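Local coordinates for putative curved DNA-binding protein (PDB 4IPA) that is a thermophilic Arx1 of the methionine aminopeptidase-like family, linked to ribosome biogenesis and perhaps able to bind DNA, at residues H83-S88 with I118-Q123; L200-K205 with D378-K383; C209-S214 with I231-G236; L273-N278 with R329-T334; L283-S288 with A315-I320. All blocks are in the same frame, centred on the assembly; numbering follows the deposited sequence.

Interaction 1 of 5, residues H83-S88 with I118-Q123; sequences HPTTVS and IQLGAQ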
# COMPACT_ATOMS: atom_id res chain seq x y z
N HIS A 83 -7.36 6.52 -0.10
CA HIS A 83 -7.59 5.09 -0.37
C HIS A 83 -8.69 4.59 0.53
O HIS A 83 -8.63 4.78 1.75
CB HIS A 83 -6.32 4.28 -0.10
CG HIS A 83 -6.30 2.92 -0.75
ND1 HIS A 83 -6.98 1.84 -0.23
CD2 HIS A 83 -5.65 2.47 -1.85
CE1 HIS A 83 -6.77 0.78 -1.00
NE2 HIS A 83 -5.96 1.14 -1.99
N PRO A 84 -9.69 3.92 -0.06
CA PRO A 84 -10.80 3.35 0.70
C PRO A 84 -10.29 2.35 1.73
O PRO A 84 -9.22 1.77 1.54
CB PRO A 84 -11.60 2.60 -0.37
CG PRO A 84 -10.60 2.27 -1.41
CD PRO A 84 -9.71 3.48 -1.47
N THR A 85 -11.03 2.16 2.82
CA THR A 85 -10.72 1.12 3.78
C THR A 85 -10.88 -0.23 3.10
O THR A 85 -11.93 -0.54 2.54
CB THR A 85 -11.69 1.14 4.97
OG1 THR A 85 -11.59 2.39 5.66
CG2 THR A 85 -11.37 0.01 5.92
N THR A 86 -9.84 -1.05 3.11
CA THR A 86 -9.97 -2.36 2.50
C THR A 86 -9.45 -3.41 3.46
O THR A 86 -8.54 -3.15 4.25
CB THR A 86 -9.20 -2.46 1.17
OG1 THR A 86 -7.82 -2.18 1.41
CG2 THR A 86 -9.78 -1.50 0.13
N VAL A 87 -10.01 -4.60 3.38
CA VAL A 87 -9.69 -5.66 4.32
C VAL A 87 -9.62 -6.95 3.53
O VAL A 87 -10.64 -7.47 3.10
CB VAL A 87 -10.75 -5.73 5.43
CG1 VAL A 87 -10.54 -6.94 6.33
CG2 VAL A 87 -10.73 -4.43 6.25
N SER A 88 -8.40 -7.44 3.31
CA SER A 88 -8.17 -8.51 2.35
C SER A 88 -7.74 -9.81 3.00
O SER A 88 -6.73 -9.86 3.71
CB SER A 88 -7.14 -8.07 1.31
OG SER A 88 -7.49 -6.81 0.77
N ILE A 118 -4.74 -4.76 5.68
CA ILE A 118 -5.56 -3.59 5.88
C ILE A 118 -4.85 -2.40 5.26
O ILE A 118 -3.76 -2.00 5.69
CB ILE A 118 -5.83 -3.37 7.36
CG1 ILE A 118 -6.45 -4.65 7.96
CG2 ILE A 118 -6.77 -2.18 7.56
CD1 ILE A 118 -5.84 -5.08 9.26
N GLN A 119 -5.44 -1.88 4.20
CA GLN A 119 -4.86 -0.78 3.45
C GLN A 119 -5.90 0.31 3.32
O GLN A 119 -7.04 0.06 2.91
CB GLN A 119 -4.38 -1.25 2.08
CG GLN A 119 -3.88 -0.15 1.14
CD GLN A 119 -3.10 -0.74 -0.04
OE1 GLN A 119 -3.03 -0.16 -1.13
NE2 GLN A 119 -2.50 -1.91 0.19
N LEU A 120 -5.51 1.52 3.70
CA LEU A 120 -6.42 2.64 3.65
C LEU A 120 -5.57 3.89 3.66
O LEU A 120 -4.36 3.82 3.79
CB LEU A 120 -7.34 2.61 4.87
CG LEU A 120 -6.69 2.58 6.25
CD1 LEU A 120 -6.41 3.99 6.75
CD2 LEU A 120 -7.60 1.83 7.24
N GLY A 121 -6.20 5.05 3.52
CA GLY A 121 -5.45 6.28 3.61
C GLY A 121 -6.26 7.55 3.47
O GLY A 121 -7.37 7.55 2.91
N ALA A 122 -5.68 8.63 3.98
CA ALA A 122 -6.27 9.95 3.90
C ALA A 122 -5.44 10.91 3.05
O ALA A 122 -4.29 10.63 2.68
CB ALA A 122 -6.45 10.54 5.29
N GLN A 123 -6.02 12.08 2.84
CA GLN A 123 -5.62 12.99 1.79
C GLN A 123 -5.92 14.43 2.27
O GLN A 123 -7.08 14.74 2.58
CB GLN A 123 -6.48 12.61 0.59
CG GLN A 123 -6.26 13.32 -0.64
CD GLN A 123 -6.96 14.65 -0.66
OE1 GLN A 123 -6.33 15.68 -0.42
NE2 GLN A 123 -8.27 14.65 -0.97
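The imidazole of His83 carries the aliphatic part of Gln119 on one face: Gln119 CG stands 3.9 Å from the ring centroid, 18° off the normal and displaced toward the rim, a CH-pi contact. Leu120 CA approaches the same ring obliquely. At its ND1 the ring donates to Pro84 O, 2.9 Å away and slightly out of the ring plane; this bond to the next residue's carbonyl helps fix the ring's rotation. His83 CG lies anti to the backbone N (chi1 -161°), which carries the imidazole out over the extended Gln119 chain.

The two strands that carry these side chains run antiparallel. His83 and Gly121 form a hydrogen-bonded pair, with His83 N to Gly121 O at 3.2 Å and Gly121 N to His83 O at 3.0 Å. Further on, Gln119 O is gripped twice, by Thr86 N at 3.0 Å and by Thr86 OG1 at 2.8 Å, while the return bond from Gln119 N to Thr86 O is weak. Pro84 and Thr85 together face Leu120 alone, so the register slips by one and the side chains of His83 and Thr86, three residues apart, still share a face with Gln119. Helices 23-46 and 53-69 cover the opposite face, where Ile118 and Val87 point. This is a beta bulge in a buried antiparallel sheet, backed by helices as in the pita-bread fold of the M24 family.

Interaction 2 of 5, residues L200-K205 with D378-K383; sequences LEKVAK and DEEILK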
# COMPACT_ATOMS: atom_id res chain seq x y z
N LEU A 200 15.66 -8.23 -3.19
CA LEU A 200 14.44 -8.54 -2.46
C LEU A 200 14.03 -10.01 -2.63
O LEU A 200 13.51 -10.62 -1.69
CB LEU A 200 13.29 -7.60 -2.86
CG LEU A 200 13.09 -6.42 -1.89
CD1 LEU A 200 14.38 -5.57 -1.80
CD2 LEU A 200 11.90 -5.59 -2.31
N GLU A 201 14.29 -10.58 -3.80
CA GLU A 201 13.99 -11.99 -4.03
C GLU A 201 14.87 -12.84 -3.14
O GLU A 201 14.43 -13.87 -2.63
CB GLU A 201 14.20 -12.38 -5.49
CG GLU A 201 13.11 -11.90 -6.42
CD GLU A 201 13.44 -12.19 -7.88
OE1 GLU A 201 14.59 -12.58 -8.16
OE2 GLU A 201 12.54 -12.04 -8.74
N LYS A 202 16.11 -12.41 -2.98
CA LYS A 202 17.07 -13.08 -2.11
C LYS A 202 16.53 -13.07 -0.69
O LYS A 202 16.64 -14.05 0.02
CB LYS A 202 18.39 -12.30 -2.15
CG LYS A 202 19.68 -13.11 -2.22
CD LYS A 202 20.76 -12.23 -2.90
CE LYS A 202 22.18 -12.68 -2.59
NZ LYS A 202 23.21 -11.63 -2.91
N VAL A 203 15.96 -11.94 -0.27
CA VAL A 203 15.45 -11.81 1.09
C VAL A 203 14.30 -12.79 1.34
O VAL A 203 14.28 -13.49 2.35
CB VAL A 203 14.96 -10.38 1.38
CG1 VAL A 203 14.29 -10.33 2.75
CG2 VAL A 203 16.13 -9.37 1.30
N ALA A 204 13.35 -12.83 0.41
CA ALA A 204 12.22 -13.74 0.51
C ALA A 204 12.67 -15.20 0.52
O ALA A 204 12.13 -16.03 1.26
CB ALA A 204 11.23 -13.51 -0.63
N LYS A 205 13.66 -15.51 -0.31
CA LYS A 205 14.16 -16.87 -0.44
C LYS A 205 14.79 -17.37 0.87
O LYS A 205 14.73 -18.56 1.17
CB LYS A 205 15.18 -16.94 -1.57
CG LYS A 205 15.64 -18.35 -1.89
CD LYS A 205 16.91 -18.36 -2.73
CE LYS A 205 16.81 -19.40 -3.85
NZ LYS A 205 16.05 -20.63 -3.45
N ASP A 378 22.86 -14.15 3.77
CA ASP A 378 23.61 -13.50 2.71
C ASP A 378 24.30 -12.24 3.24
O ASP A 378 23.66 -11.40 3.88
CB ASP A 378 22.70 -13.16 1.53
CG ASP A 378 23.42 -12.43 0.42
OD1 ASP A 378 23.51 -11.19 0.49
OD2 ASP A 378 23.91 -13.10 -0.52
N GLU A 379 25.60 -12.13 2.99
CA GLU A 379 26.41 -11.04 3.55
C GLU A 379 26.04 -9.68 2.97
O GLU A 379 26.00 -8.69 3.69
CB GLU A 379 27.91 -11.30 3.36
CG GLU A 379 28.59 -12.01 4.53
CD GLU A 379 28.49 -11.23 5.85
OE1 GLU A 379 28.74 -10.00 5.84
OE2 GLU A 379 28.16 -11.86 6.88
N GLU A 380 25.80 -9.64 1.67
CA GLU A 380 25.41 -8.40 1.00
C GLU A 380 24.16 -7.83 1.66
O GLU A 380 24.11 -6.65 2.03
CB GLU A 380 25.19 -8.67 -0.49
CG GLU A 380 24.73 -7.46 -1.29
CD GLU A 380 24.79 -7.70 -2.80
OE1 GLU A 380 24.81 -8.88 -3.22
OE2 GLU A 380 24.82 -6.70 -3.56
N ILE A 381 23.15 -8.67 1.82
CA ILE A 381 21.92 -8.25 2.46
C ILE A 381 22.08 -7.83 3.93
O ILE A 381 21.57 -6.79 4.34
CB ILE A 381 20.83 -9.32 2.30
CG1 ILE A 381 20.42 -9.40 0.85
CG2 ILE A 381 19.61 -8.98 3.14
CD1 ILE A 381 19.44 -10.50 0.59
N LEU A 382 22.80 -8.62 4.72
CA LEU A 382 23.01 -8.25 6.14
C LEU A 382 23.73 -6.91 6.26
O LEU A 382 23.49 -6.14 7.19
CB LEU A 382 23.77 -9.34 6.90
CG LEU A 382 23.05 -10.68 7.06
CD1 LEU A 382 24.01 -11.68 7.68
CD2 LEU A 382 21.79 -10.53 7.92
N LYS A 383 24.61 -6.63 5.30
CA LYS A 383 25.32 -5.37 5.28
C LYS A 383 24.38 -4.19 4.97
O LYS A 383 24.36 -3.18 5.68
CB LYS A 383 26.51 -5.45 4.32
CG LYS A 383 27.60 -6.40 4.77
CD LYS A 383 28.75 -6.46 3.76
CE LYS A 383 29.87 -7.41 4.24
NZ LYS A 383 30.99 -7.50 3.25
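Val203 and Ile381 mark where helix 200-205 and helix 379-383 come together, their CA atoms 7.5 Å apart. The helices cross almost perpendicularly, at -101°, with axes 10.5 Å from each other at closest approach, so the contact is confined to a few side chains. Ile381 supplies its apolar centre: CD1 meets Val203 CG2 at 3.6 Å and also presses on Lys202 CB at 3.4 Å, closer than carbons usually sit. Its CG1 is anti to the carbonyl carbon (chi1 -68°) and the chain runs on extended (chi2 175°), a setting that carries CD1 toward the other helix.

Beyond this apolar patch the Lys202 chain reaches across Asp378 and Glu380 at about a right angle to each. Lys202 NZ makes a salt bridge with Glu380 OE1 at 3.2 Å; a second, to Asp378 OD2, is less certain because that oxygen is modelled too near its neighbour. Glu380 also pairs with Lys195 through OE2. Asp378 OD1 accepts from Ile381 N at 2.9 Å in a nearly straight bond. Placing an alanine at Asp378 would probably leave Ile381 N without its capping acceptor and Lys202 with one carboxylate fewer. Aspartate thus serves as the N-cap of helix 379-386 and, at the same time, as a member of an interhelical salt-bridge network.

Interaction 3 of 5, residues C209-S214 with I231-G236; sequences CNIIES and IILSPG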
# COMPACT_ATOMS: atom_id res chain seq x y z
N CYS A 209 10.08 -17.92 0.91
CA CYS A 209 8.92 -17.23 0.36
C CYS A 209 9.28 -16.58 -0.97
O CYS A 209 10.45 -16.57 -1.36
CB CYS A 209 8.42 -16.19 1.33
SG CYS A 209 7.72 -16.94 2.78
N ASN A 210 8.28 -16.06 -1.67
CA ASN A 210 8.55 -15.35 -2.91
C ASN A 210 7.97 -13.93 -2.91
O ASN A 210 6.91 -13.68 -2.32
CB ASN A 210 8.02 -16.14 -4.10
CG ASN A 210 8.86 -17.36 -4.41
OD1 ASN A 210 9.99 -17.22 -4.87
ND2 ASN A 210 8.32 -18.55 -4.17
N ILE A 211 8.66 -13.02 -3.59
CA ILE A 211 8.15 -11.67 -3.77
C ILE A 211 6.94 -11.73 -4.69
O ILE A 211 6.98 -12.42 -5.71
CB ILE A 211 9.21 -10.72 -4.40
CG1 ILE A 211 10.40 -10.55 -3.47
CG2 ILE A 211 8.60 -9.35 -4.71
CD1 ILE A 211 10.03 -9.90 -2.19
N ILE A 212 5.89 -10.98 -4.37
CA ILE A 212 4.76 -10.90 -5.28
C ILE A 212 5.06 -10.13 -6.58
O ILE A 212 5.39 -8.94 -6.57
CB ILE A 212 3.53 -10.33 -4.60
CG1 ILE A 212 3.15 -11.18 -3.38
CG2 ILE A 212 2.38 -10.25 -5.59
CD1 ILE A 212 2.10 -10.50 -2.50
N GLU A 213 4.96 -10.84 -7.69
CA GLU A 213 5.24 -10.26 -9.00
C GLU A 213 4.64 -8.86 -9.21
O GLU A 213 3.45 -8.66 -8.99
CB GLU A 213 4.70 -11.18 -10.08
CG GLU A 213 5.68 -12.20 -10.56
CD GLU A 213 5.31 -12.71 -11.95
OE1 GLU A 213 4.10 -12.65 -12.32
OE2 GLU A 213 6.23 -13.15 -12.68
N SER A 214 5.48 -7.92 -9.62
CA SER A 214 5.04 -6.59 -10.04
C SER A 214 4.51 -5.73 -8.91
O SER A 214 3.76 -4.79 -9.15
CB SER A 214 4.00 -6.67 -11.17
OG SER A 214 4.57 -7.22 -12.36
N ILE A 231 8.92 2.02 -8.93
CA ILE A 231 9.77 0.85 -8.83
C ILE A 231 8.90 -0.39 -8.90
O ILE A 231 7.98 -0.55 -8.11
CB ILE A 231 10.54 0.86 -7.51
CG1 ILE A 231 11.49 2.06 -7.48
CG2 ILE A 231 11.29 -0.45 -7.32
CD1 ILE A 231 12.24 2.23 -6.17
N ILE A 232 9.16 -1.26 -9.87
CA ILE A 232 8.36 -2.47 -9.97
C ILE A 232 9.19 -3.70 -9.61
O ILE A 232 10.12 -4.04 -10.33
CB ILE A 232 7.80 -2.66 -11.38
CG1 ILE A 232 7.06 -1.41 -11.83
CG2 ILE A 232 6.90 -3.91 -11.42
CD1 ILE A 232 6.39 -1.54 -13.19
N LEU A 233 8.86 -4.35 -8.49
CA LEU A 233 9.58 -5.55 -8.05
C LEU A 233 9.25 -6.79 -8.91
O LEU A 233 8.10 -6.96 -9.34
CB LEU A 233 9.26 -5.87 -6.60
CG LEU A 233 9.55 -4.79 -5.58
CD1 LEU A 233 9.10 -5.29 -4.23
CD2 LEU A 233 11.04 -4.40 -5.57
N SER A 234 10.25 -7.65 -9.12
CA SER A 234 10.09 -8.86 -9.94
C SER A 234 9.14 -8.65 -11.09
O SER A 234 8.14 -9.35 -11.20
CB SER A 234 9.56 -10.02 -9.11
OG SER A 234 10.29 -10.17 -7.92
N PRO A 235 9.44 -7.67 -11.94
CA PRO A 235 8.59 -7.37 -13.09
C PRO A 235 8.24 -8.62 -13.89
O PRO A 235 7.11 -8.79 -14.36
CB PRO A 235 9.48 -6.45 -13.95
CG PRO A 235 10.89 -6.62 -13.42
CD PRO A 235 10.70 -6.90 -11.96
N GLY A 236 9.22 -9.50 -14.04
CA GLY A 236 9.09 -10.62 -14.94
C GLY A 236 9.36 -10.19 -16.37
O GLY A 236 10.50 -9.85 -16.70
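A beta hairpin, strand 210-220 paired with strand 230-232, comes apart at its open end where Ser214 faces Leu233 and Ser234. The amide of Ser214 binds two successive carbonyls: Leu233 O at 2.8 Å, approached nearly along the C=O axis, and Ser234 O at 3.4 Å, a weak bond. Both Ser214 and Ser234 have positive phi, so each chain kinks where regular pairing ends.

Side chains pack around this shared amide. Ile232 CG2 touches Ser214 CA at 3.5 Å; with CG1 anti to the carbonyl carbon (chi1 -53°), the CG2 branch is the one left to face the partner chain. Farther along, Ile211 CG2 reaches Leu233 CB at 4.0 Å and also lies 3.7 Å from Ser234 OG. That hydroxyl has its polar partner in Glu201 of helix 193-205, against which Leu233 also packs through Leu200. Glu213 turns its carboxylate to Lys263, while its CG rests 3.8 Å from Ser234 O. Gly236, at backbone angles where a CB would jam against the preceding carbonyl, carries the chain away. A single donor split between two acceptors, backed by isoleucine and leucine contacts, suggests that packing supplements the backbone bonding here, with the polar ends of Glu213 and Ser234 bonded to other parts of the fold.

Interaction 4 of 5, residues L273-N278 with R329-T334; sequences LHRRTN and RQYEVT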
# COMPACT_ATOMS: atom_id res chain seq x y z
N LEU A 273 -12.62 -1.50 -6.65
CA LEU A 273 -11.60 -0.47 -6.45
C LEU A 273 -11.26 0.23 -7.77
O LEU A 273 -10.90 -0.43 -8.74
CB LEU A 273 -10.35 -1.08 -5.82
CG LEU A 273 -9.22 -0.13 -5.44
CD1 LEU A 273 -9.67 0.74 -4.27
CD2 LEU A 273 -7.98 -0.92 -5.07
N HIS A 274 -11.37 1.55 -7.80
CA HIS A 274 -11.16 2.32 -9.03
C HIS A 274 -10.56 3.70 -8.70
O HIS A 274 -10.49 4.08 -7.54
CB HIS A 274 -12.49 2.58 -9.78
CG HIS A 274 -13.27 1.34 -10.11
ND1 HIS A 274 -13.50 0.93 -11.41
CD2 HIS A 274 -13.91 0.45 -9.31
CE1 HIS A 274 -14.24 -0.17 -11.39
NE2 HIS A 274 -14.49 -0.49 -10.14
N ARG A 275 -10.16 4.44 -9.72
CA ARG A 275 -9.82 5.85 -9.55
C ARG A 275 -10.01 6.60 -10.86
O ARG A 275 -9.85 6.04 -11.95
CB ARG A 275 -8.38 6.02 -9.03
CG ARG A 275 -7.30 5.97 -10.09
CD ARG A 275 -5.96 6.35 -9.48
NE ARG A 275 -4.89 6.28 -10.46
CZ ARG A 275 -4.54 7.29 -11.27
NH1 ARG A 275 -5.17 8.45 -11.22
NH2 ARG A 275 -3.55 7.12 -12.14
N ARG A 276 -10.36 7.88 -10.76
CA ARG A 276 -10.46 8.75 -11.93
C ARG A 276 -9.10 8.97 -12.54
O ARG A 276 -8.14 9.19 -11.81
CB ARG A 276 -11.02 10.11 -11.52
CG ARG A 276 -12.41 10.38 -12.04
CD ARG A 276 -12.90 11.75 -11.56
NE ARG A 276 -12.43 12.80 -12.45
CZ ARG A 276 -11.52 13.71 -12.12
NH1 ARG A 276 -10.99 13.73 -10.91
NH2 ARG A 276 -11.16 14.61 -13.02
N THR A 277 -9.01 8.92 -13.87
CA THR A 277 -7.79 9.32 -14.59
C THR A 277 -7.98 10.70 -15.21
O THR A 277 -9.06 11.29 -15.12
CB THR A 277 -7.44 8.37 -15.75
OG1 THR A 277 -8.44 8.48 -16.77
CG2 THR A 277 -7.35 6.92 -15.27
N ASN A 278 -6.94 11.21 -15.86
CA ASN A 278 -7.03 12.52 -16.51
C ASN A 278 -7.45 12.48 -17.99
O ASN A 278 -7.48 13.51 -18.66
CB ASN A 278 -5.75 13.34 -16.30
CG ASN A 278 -5.65 13.91 -14.88
OD1 ASN A 278 -4.66 13.67 -14.17
ND2 ASN A 278 -6.66 14.66 -14.46
N ARG A 329 -9.76 4.19 -13.94
CA ARG A 329 -8.92 3.01 -13.94
C ARG A 329 -9.59 1.97 -13.03
O ARG A 329 -10.07 2.29 -11.95
CB ARG A 329 -7.52 3.34 -13.42
CG ARG A 329 -6.58 2.12 -13.38
CD ARG A 329 -5.18 2.48 -12.89
NE ARG A 329 -4.57 3.51 -13.72
CZ ARG A 329 -3.96 3.27 -14.86
NH1 ARG A 329 -3.88 2.02 -15.31
NH2 ARG A 329 -3.44 4.26 -15.56
N GLN A 330 -9.62 0.73 -13.47
CA GLN A 330 -10.20 -0.32 -12.65
C GLN A 330 -9.05 -1.18 -12.15
O GLN A 330 -8.16 -1.52 -12.92
CB GLN A 330 -11.19 -1.14 -13.48
CG GLN A 330 -11.62 -2.47 -12.89
CD GLN A 330 -12.26 -3.36 -13.95
OE1 GLN A 330 -13.46 -3.57 -13.96
NE2 GLN A 330 -11.44 -3.88 -14.86
N TYR A 331 -9.05 -1.49 -10.86
CA TYR A 331 -8.07 -2.42 -10.30
C TYR A 331 -8.70 -3.78 -10.18
O TYR A 331 -9.49 -4.04 -9.27
CB TYR A 331 -7.59 -1.93 -8.92
CG TYR A 331 -6.89 -0.61 -9.01
CD1 TYR A 331 -5.53 -0.54 -9.30
CD2 TYR A 331 -7.59 0.58 -8.85
CE1 TYR A 331 -4.88 0.68 -9.41
CE2 TYR A 331 -6.95 1.80 -8.95
CZ TYR A 331 -5.60 1.85 -9.23
OH TYR A 331 -4.98 3.07 -9.33
N GLU A 332 -8.36 -4.64 -11.12
CA GLU A 332 -8.93 -5.97 -11.17
C GLU A 332 -8.60 -6.74 -9.91
O GLU A 332 -7.56 -6.53 -9.30
CB GLU A 332 -8.44 -6.76 -12.40
CG GLU A 332 -9.49 -6.82 -13.53
CD GLU A 332 -10.87 -7.38 -13.06
OE1 GLU A 332 -10.92 -8.12 -12.04
OE2 GLU A 332 -11.90 -7.08 -13.72
N VAL A 333 -9.52 -7.61 -9.54
CA VAL A 333 -9.33 -8.49 -8.40
C VAL A 333 -8.31 -9.58 -8.72
O VAL A 333 -8.51 -10.39 -9.62
CB VAL A 333 -10.66 -9.13 -8.02
CG1 VAL A 333 -10.50 -9.97 -6.77
CG2 VAL A 333 -11.72 -8.05 -7.82
N THR A 334 -7.22 -9.60 -7.98
CA THR A 334 -6.21 -10.63 -8.15
C THR A 334 -5.83 -11.20 -6.80
O THR A 334 -6.02 -10.56 -5.75
CB THR A 334 -4.93 -10.09 -8.82
OG1 THR A 334 -4.22 -9.26 -7.90
CG2 THR A 334 -5.27 -9.30 -10.09
O HOH W 1 -11.34 -4.17 -7.09
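Leu273 and Arg275 bond with Arg329 and Tyr331 along a short antiparallel pairing, while His274 and Gln330 between them form a non-hydrogen-bonded pair. Tyr331 N donates to Leu273 O at 3.0 Å in an almost straight bond of 168°; Arg275 and Arg329 exchange a pair, Arg275 N to Arg329 O at 3.1 Å and Arg329 N to Arg275 O at 2.7 Å. Where direct bonding stops, one water accepts from Leu273 N and donates to Tyr331 O.

The Tyr331 ring turns its edge to the Leu273 carbonyl and rests CD2 3.8 Å from Leu273 CG, while Arg329 CG lies over one face, near the rim. Tyr331 OH comes to the edge of the Arg275 guanidinium, 3.4 Å from Arg275 NE, and is hydrogen-bonded to Glu226 OE2. The other oxygen of Glu226 takes a salt bridge from Arg275 NH2 and forms a long, weak ion pair with Arg329 NE. A phenylalanine at Tyr331 would probably leave Glu226 OE2 without this donor and the carboxylate freer to turn. His274 NE2 donates to Ala271 O, whereas His274 ND1, 3.7 Å from Gln330 CB, is buried without a partner. Arg275 and the phenol, with Arg329 more loosely, gather round one carboxylate, which probably helps Glu226 stay ionised and offset the positive charge along this edge.

Interaction 5 of 5, residues L283-S288 with A315-I320; sequences LKRPTS and AKSGVI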
# COMPACT_ATOMS: atom_id res chain seq x y z
N LEU A 283 -18.22 10.85 -22.06
CA LEU A 283 -19.18 9.81 -21.70
C LEU A 283 -20.53 10.07 -22.36
O LEU A 283 -21.03 11.19 -22.35
CB LEU A 283 -19.33 9.73 -20.18
CG LEU A 283 -18.03 9.34 -19.46
CD1 LEU A 283 -18.14 9.63 -17.97
CD2 LEU A 283 -17.67 7.87 -19.74
N LYS A 284 -21.12 9.03 -22.94
CA LYS A 284 -22.40 9.15 -23.62
C LYS A 284 -23.58 8.85 -22.70
O LYS A 284 -24.66 9.43 -22.84
CB LYS A 284 -22.45 8.25 -24.85
CG LYS A 284 -21.43 8.64 -25.92
CD LYS A 284 -21.56 7.81 -27.18
CE LYS A 284 -20.70 8.38 -28.30
NZ LYS A 284 -20.82 7.62 -29.58
N ARG A 285 -23.36 7.97 -21.74
CA ARG A 285 -24.44 7.49 -20.88
C ARG A 285 -24.62 8.37 -19.66
O ARG A 285 -23.66 8.71 -18.96
CB ARG A 285 -24.20 6.02 -20.51
CG ARG A 285 -24.10 5.16 -21.75
CD ARG A 285 -23.71 3.73 -21.46
NE ARG A 285 -24.63 3.04 -20.56
CZ ARG A 285 -25.79 2.50 -20.94
NH1 ARG A 285 -26.20 2.56 -22.21
NH2 ARG A 285 -26.56 1.88 -20.04
N PRO A 286 -25.88 8.76 -19.39
CA PRO A 286 -26.15 9.71 -18.31
C PRO A 286 -25.74 9.18 -16.94
O PRO A 286 -25.29 9.97 -16.13
CB PRO A 286 -27.67 9.91 -18.40
CG PRO A 286 -28.18 8.71 -19.13
CD PRO A 286 -27.10 8.34 -20.09
N THR A 287 -25.90 7.89 -16.68
CA THR A 287 -25.46 7.38 -15.38
C THR A 287 -23.93 7.35 -15.28
O THR A 287 -23.38 7.48 -14.19
CB THR A 287 -26.06 6.02 -15.04
OG1 THR A 287 -27.49 6.09 -15.12
CG2 THR A 287 -25.67 5.64 -13.61
N SER A 288 -23.26 7.21 -16.42
CA SER A 288 -21.82 7.34 -16.44
C SER A 288 -21.38 8.74 -16.02
O SER A 288 -20.53 8.90 -15.15
CB SER A 288 -21.27 6.98 -17.83
OG SER A 288 -21.52 5.61 -18.10
N ALA A 315 -23.94 2.82 -9.43
CA ALA A 315 -22.50 2.60 -9.44
C ALA A 315 -22.19 1.56 -10.51
O ALA A 315 -21.32 1.78 -11.35
CB ALA A 315 -22.01 2.14 -8.09
N LYS A 316 -22.93 0.46 -10.51
CA LYS A 316 -22.68 -0.65 -11.43
C LYS A 316 -22.97 -0.30 -12.88
O LYS A 316 -22.33 -0.81 -13.79
CB LYS A 316 -23.50 -1.87 -11.05
CG LYS A 316 -23.26 -2.34 -9.63
CD LYS A 316 -24.49 -3.04 -9.08
CE LYS A 316 -24.47 -4.51 -9.40
NZ LYS A 316 -25.62 -5.20 -8.74
N SER A 317 -23.94 0.58 -13.08
CA SER A 317 -24.33 0.98 -14.42
C SER A 317 -23.31 1.93 -15.04
O SER A 317 -22.82 1.71 -16.13
CB SER A 317 -25.72 1.62 -14.38
OG SER A 317 -26.03 2.23 -15.61
N GLY A 318 -23.01 3.01 -14.32
CA GLY A 318 -22.12 4.03 -14.84
C GLY A 318 -20.65 3.62 -14.92
O GLY A 318 -19.92 4.09 -15.79
N VAL A 319 -20.21 2.74 -14.02
CA VAL A 319 -18.80 2.36 -14.01
C VAL A 319 -18.36 1.72 -15.33
O VAL A 319 -17.22 1.90 -15.76
CB VAL A 319 -18.43 1.44 -12.83
CG1 VAL A 319 -18.99 0.03 -13.04
CG2 VAL A 319 -16.92 1.41 -12.68
N ILE A 320 -19.27 0.99 -15.95
CA ILE A 320 -18.96 0.27 -17.18
C ILE A 320 -18.36 1.19 -18.26
O ILE A 320 -17.22 0.97 -18.69
CB ILE A 320 -20.20 -0.45 -17.74
CG1 ILE A 320 -20.72 -1.44 -16.69
CG2 ILE A 320 -19.88 -1.11 -19.09
CD1 ILE A 320 -22.00 -2.19 -17.09
O HOH W 2 -24.86 3.70 -17.44
O HOH W 3 -24.72 0.58 -18.07
O HOH W 4 -22.00 3.12 -18.10
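Gly318 lets helix 312-324 come right up to Thr287 and Ser288, the Ser288 and Gly318 CA atoms being only 3.7 Å apart. Thr287 O sits 3.7 Å from Gly318 CA, and a CB on that residue would fall about 2.5 Å from the same oxygen, a clash; the close approach depends on the missing side chain. Thr287 CG2 adds to the seal, touching Gly318 N at 3.8 Å, and Thr287 CB lies 3.8 Å from Ser317 OG. Ser317 OG is swung anti to its own backbone nitrogen (chi1 170°), a turn that directs it at the threonine.

Toward Arg285 the fit gives way to water. One water accepts from Arg285 NE at 3.2 Å and is bonded to Ser317 OG; another accepts from Arg285 NH2 at 3.0 Å and donates to Ser317 O at 2.9 Å. The exposed guanidinium is therefore coupled to the other helix mainly through solvent. A third water, modelled very close to both, appears to link Ser288 OG and Ser317 O, though Ser288 also bonds to Glu321, whose carboxylate in addition receives Lys284 N and Arg285 N. Arg285 is the N-cap residue of helix 286-299, so the start of that helix is pinned to helix 312-324, whose Val319 packs on Leu306 and on His274 of strand 273-276.

Overall arrangement
Interaction 1 alone is wholly buried; the other four are partly so. Its Pro84 and His83 pack on Leu273 of interaction 4, a more exposed pairing in a different sheet that adds charge to the ladder. Interaction 5 is nested in the loop closed by interaction 4 and meets it through Val319 and His274; there water replaces direct bonds. Interaction 2, across the chain's centre from interactions 4 and 5, uses helix 193-205, on which interaction 3 packs through Leu233 on Leu200 and the Glu201–Ser234 bond: one is a salt-bridged helix crossing, the other a frayed hairpin. Interactions 2 and 5, the two helix contacts, are the farthest apart, with centres about 48 Å from each other.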